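Local coordinates for sugar kinase, pfkB family (Thermotoga maritima, PDB 2AJR), which probably phosphorylates a sugar substrate with ATP, as a pfkB-family kinase thought to be a 1-phosphofructokinase, at residues G272-A277 / K310-L315; S300-T305 / D323-E328. All blocks are in the same frame, centred on the assembly; numbering follows the deposited sequence.

Contacts 1 and 2 lie with their centres about 12 Å apart, and their segments alternate along the chain: 272-277, 300-305, 310-315, 323-328. Helix 290-304 is the common element. It packs on helix 271-286, where Y275 CD2 meets A301 CB at 3.6 Å, and on the loop 310-315, where P313 CB approaches A303 CB to 3.5 Å and Y311 O lies 3.5 Å from A304 CB. The magnesium site, formed by H267, A304, R307 and E309, lies near contact 1 and takes in A304 of segment 300-305. The side chain of M312 in contact 1 is about 7 Å from the metal, that of L302 in contact 2 about 11 Å.

Contact 1. Residues G272-A277 / K310-L315; sequences GDAYVA and KYMPDL
The CA atoms of A274 and M312, 5.9 Å apart, are the nearest pair where the first turns of helix 271-286 pass the extended loop 310-315. No hydrogen bond crosses between the segments, so the join rests on apolar contact, with 124 Å² buried over both sides. The methyl group of A274 is its centre. Its CB lies 4.0 Å from CD of P313 and 4.2 Å from SE of M312, a selenomethionine, so two consecutive loop residues meet one small side chain. In M312, CG stands anti to the carbonyl carbon (chi1 -58°), and a second bend at chi2 (-61°) folds the chain back until SE comes 4.0 Å from the backbone N of A274. I59 and A60 of helix 53-63 touch the same M312 side chain, which therefore bridges two helices. Within the loop, N of P313 sits 4.1 Å above the centre of the Y311 ring, covering one face. D273 bonds N56 ND2 through OD2, while K310 NZ bonds N56 OD1; N56 thus links the two segments indirectly, although D273 OD2 and K310 NZ are themselves 6.9 Å apart. G272 and D273 complete the GAGD sequence motif of pfkB kinases, which in relatives opens this helix at the anion hole used in phosphoryl transfer; the loop packs against A274, the residue after this motif.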
# COMPACT_ATOMS: atom_id res chain seq x y z
N GLY A 272 -0.65 17.82 13.09
CA GLY A 272 0.50 18.26 13.88
C GLY A 272 1.54 19.04 13.10
O GLY A 272 2.25 19.89 13.65
N ASP A 273 1.61 18.75 11.80
CA ASP A 273 2.52 19.45 10.89
C ASP A 273 1.92 20.79 10.50
O ASP A 273 2.64 21.77 10.33
CB ASP A 273 2.79 18.55 9.68
CG ASP A 273 3.22 17.13 10.11
OD1 ASP A 273 4.03 17.02 11.07
OD2 ASP A 273 2.75 16.14 9.53
N ALA A 274 0.60 20.84 10.37
CA ALA A 274 -0.10 22.13 10.25
C ALA A 274 0.22 22.99 11.46
O ALA A 274 0.56 24.13 11.30
CB ALA A 274 -1.61 21.94 10.12
N TYR A 275 0.13 22.41 12.66
CA TYR A 275 0.48 23.12 13.89
C TYR A 275 1.86 23.75 13.76
O TYR A 275 2.01 24.95 13.97
CB TYR A 275 0.49 22.16 15.08
CG TYR A 275 0.23 22.84 16.41
CD1 TYR A 275 1.06 23.86 16.88
CD2 TYR A 275 -0.84 22.45 17.21
CE1 TYR A 275 0.82 24.48 18.09
CE2 TYR A 275 -1.08 23.06 18.43
CZ TYR A 275 -0.25 24.08 18.86
OH TYR A 275 -0.48 24.69 20.06
N VAL A 276 2.86 22.95 13.41
CA VAL A 276 4.22 23.47 13.33
C VAL A 276 4.34 24.54 12.24
O VAL A 276 4.97 25.58 12.45
CB VAL A 276 5.24 22.33 13.13
CG1 VAL A 276 6.63 22.89 12.79
CG2 VAL A 276 5.31 21.51 14.39
N ALA A 277 3.71 24.30 11.09
CA ALA A 277 3.76 25.25 9.97
C ALA A 277 3.17 26.60 10.37
O ALA A 277 3.68 27.65 9.97
CB ALA A 277 3.03 24.70 8.79
N LYS A 310 -5.83 14.49 4.43
CA LYS A 310 -4.70 15.32 4.79
C LYS A 310 -4.93 16.63 4.06
O LYS A 310 -5.00 16.65 2.83
CB LYS A 310 -3.38 14.68 4.33
CG LYS A 310 -2.12 15.40 4.84
CD LYS A 310 -0.86 14.51 4.79
CE LYS A 310 -0.44 14.18 3.37
NZ LYS A 310 0.98 13.69 3.29
N TYR A 311 -5.12 17.69 4.85
CA TYR A 311 -5.37 19.01 4.35
C TYR A 311 -4.52 19.98 5.16
O TYR A 311 -4.62 20.04 6.38
CB TYR A 311 -6.85 19.35 4.48
CG TYR A 311 -7.21 20.82 4.31
CD1 TYR A 311 -7.08 21.48 3.09
CD2 TYR A 311 -7.73 21.54 5.38
CE1 TYR A 311 -7.43 22.83 2.95
CE2 TYR A 311 -8.08 22.87 5.26
CZ TYR A 311 -7.93 23.52 4.05
OH TYR A 311 -8.30 24.86 3.98
N MSE A 312 -3.65 20.69 4.48
CA MSE A 312 -2.91 21.77 5.08
C MSE A 312 -3.72 23.03 4.76
O MSE A 312 -4.00 23.31 3.60
CB MSE A 312 -1.51 21.84 4.47
CG MSE A 312 -0.71 20.57 4.62
SE MSE A 312 -0.37 20.05 6.53
CE MSE A 312 -1.31 18.27 6.59
N PRO A 313 -4.11 23.78 5.79
CA PRO A 313 -5.05 24.88 5.60
C PRO A 313 -4.43 26.14 5.01
O PRO A 313 -3.22 26.33 5.11
CB PRO A 313 -5.51 25.17 7.03
CG PRO A 313 -4.33 24.82 7.87
CD PRO A 313 -3.71 23.63 7.20
N ASP A 314 -5.26 26.97 4.39
CA ASP A 314 -4.85 28.33 4.03
C ASP A 314 -5.23 29.33 5.14
O ASP A 314 -5.97 28.99 6.07
CB ASP A 314 -5.40 28.77 2.66
CG ASP A 314 -6.93 28.83 2.58
OD1 ASP A 314 -7.64 28.97 3.60
OD2 ASP A 314 -7.44 28.77 1.44
N LEU A 315 -4.71 30.55 5.02
CA LEU A 315 -4.88 31.58 6.05
C LEU A 315 -6.35 31.86 6.39
O LEU A 315 -6.68 32.04 7.54
CB LEU A 315 -4.17 32.88 5.65
CG LEU A 315 -4.14 33.99 6.70
CD1 LEU A 315 -3.47 33.49 7.99
CD2 LEU A 315 -3.45 35.24 6.18

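Contact 2. Residues S300-T305 / D323-E328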
# COMPACT_ATOMS: atom_id res chain seq x y z
N SER A 300 -4.33 26.36 13.21
CA SER A 300 -4.05 25.61 11.98
C SER A 300 -4.39 24.13 12.16
O SER A 300 -5.07 23.53 11.31
CB SER A 300 -2.59 25.76 11.55
OG SER A 300 -2.20 27.14 11.55
N ALA A 301 -3.93 23.56 13.29
CA ALA A 301 -4.20 22.18 13.61
C ALA A 301 -5.69 21.93 13.54
O ALA A 301 -6.12 20.97 12.91
CB ALA A 301 -3.66 21.83 15.00
N LEU A 302 -6.48 22.81 14.15
CA LEU A 302 -7.93 22.64 14.13
C LEU A 302 -8.41 22.65 12.71
O LEU A 302 -9.25 21.84 12.34
CB LEU A 302 -8.66 23.73 14.95
CG LEU A 302 -8.67 23.50 16.47
CD1 LEU A 302 -9.32 24.65 17.18
CD2 LEU A 302 -9.36 22.18 16.84
N ALA A 303 -7.88 23.58 11.91
CA ALA A 303 -8.29 23.73 10.51
C ALA A 303 -7.99 22.44 9.76
O ALA A 303 -8.81 21.96 8.97
CB ALA A 303 -7.58 24.90 9.87
N ALA A 304 -6.83 21.85 10.02
CA ALA A 304 -6.45 20.61 9.36
C ALA A 304 -7.46 19.50 9.61
O ALA A 304 -7.71 18.69 8.72
CB ALA A 304 -5.07 20.17 9.80
N THR A 305 -8.07 19.48 10.79
CA THR A 305 -9.03 18.43 11.10
C THR A 305 -10.38 18.61 10.41
O THR A 305 -11.20 17.72 10.44
CB THR A 305 -9.31 18.34 12.59
OG1 THR A 305 -10.23 19.38 12.96
CG2 THR A 305 -8.03 18.49 13.40
N ASP A 323 -12.13 31.30 16.84
CA ASP A 323 -13.35 31.23 17.62
C ASP A 323 -13.47 29.98 18.50
O ASP A 323 -14.20 29.98 19.48
CB ASP A 323 -14.52 31.21 16.62
CG ASP A 323 -15.71 32.01 17.08
OD1 ASP A 323 -16.09 31.92 18.28
OD2 ASP A 323 -16.28 32.72 16.22
N HIS A 324 -12.78 28.91 18.14
CA HIS A 324 -13.09 27.57 18.64
C HIS A 324 -12.05 27.02 19.61
O HIS A 324 -11.89 25.82 19.71
CB HIS A 324 -13.23 26.58 17.47
CG HIS A 324 -14.26 26.98 16.46
ND1 HIS A 324 -13.95 27.20 15.13
CD2 HIS A 324 -15.59 27.21 16.58
CE1 HIS A 324 -15.05 27.54 14.48
NE2 HIS A 324 -16.06 27.56 15.33
N PHE A 325 -11.34 27.89 20.33
CA PHE A 325 -10.47 27.42 21.40
C PHE A 325 -10.32 28.44 22.50
O PHE A 325 -10.54 29.62 22.28
CB PHE A 325 -9.11 26.96 20.85
CG PHE A 325 -8.27 28.07 20.28
CD1 PHE A 325 -7.45 28.83 21.10
CD2 PHE A 325 -8.26 28.31 18.91
CE1 PHE A 325 -6.66 29.84 20.57
CE2 PHE A 325 -7.47 29.32 18.37
CZ PHE A 325 -6.67 30.09 19.21
N THR A 326 -9.96 27.98 23.70
CA THR A 326 -9.73 28.86 24.83
C THR A 326 -8.28 28.77 25.24
O THR A 326 -7.62 27.80 24.92
CB THR A 326 -10.66 28.54 26.07
OG1 THR A 326 -10.50 27.19 26.49
CG2 THR A 326 -12.14 28.78 25.74
N VAL A 327 -7.78 29.79 25.92
CA VAL A 327 -6.48 29.75 26.59
C VAL A 327 -6.70 30.00 28.08
O VAL A 327 -7.35 30.97 28.46
CB VAL A 327 -5.49 30.83 26.06
CG1 VAL A 327 -4.11 30.65 26.72
CG2 VAL A 327 -5.40 30.80 24.54
N GLU A 328 -6.16 29.14 28.92
CA GLU A 328 -6.18 29.35 30.37
C GLU A 328 -4.74 29.50 30.79
O GLU A 328 -3.83 28.95 30.15
CB GLU A 328 -6.79 28.15 31.10
CG GLU A 328 -8.00 27.51 30.41
CD GLU A 328 -8.56 26.32 31.17
OE1 GLU A 328 -7.75 25.60 31.79
OE2 GLU A 328 -9.80 26.11 31.16
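L302 and F325 meet through different first torsions: in L302, CG is anti to the carbonyl carbon (chi1 -80°), whereas in F325 CG lies between the backbone N and the carbonyl carbon (chi1 67°). Both side chains leave the backbone toward the opposing segment, and the contact joins helix 290-304 to the edge strand of the large mixed sheet in this ribokinase-like alpha/beta fold. Strand 325-329 is outermost in that sheet and pairs antiparallel with 254-259. Across the contact one methyl does the touching. CD1 of L302 lies 4.2 Å from CD2 of F325, placed obliquely to the ring, and 3.8 Å from the carbonyl O of H324. It also nears CB of H324 at 4.4 Å, but the imidazole leads away from the helix, with ND1 bonded to E321 OE1. The buried area of 87 Å² is small, and the wider packing is shared: L302 also touches I263 and E321, while the F325 ring meets those of Y322 and F298 and rests on K295 and A299 of that helix. Near the end of the helix the chain runs into the magnesium site, which includes A304, and T305 O accepts a bond from ND1 of H267, another residue of the magnesium site. The T305 hydroxyl turns back along the helix, where OG1 donates to L302 O at 2.7 Å, with a C=O...donor angle of 141°.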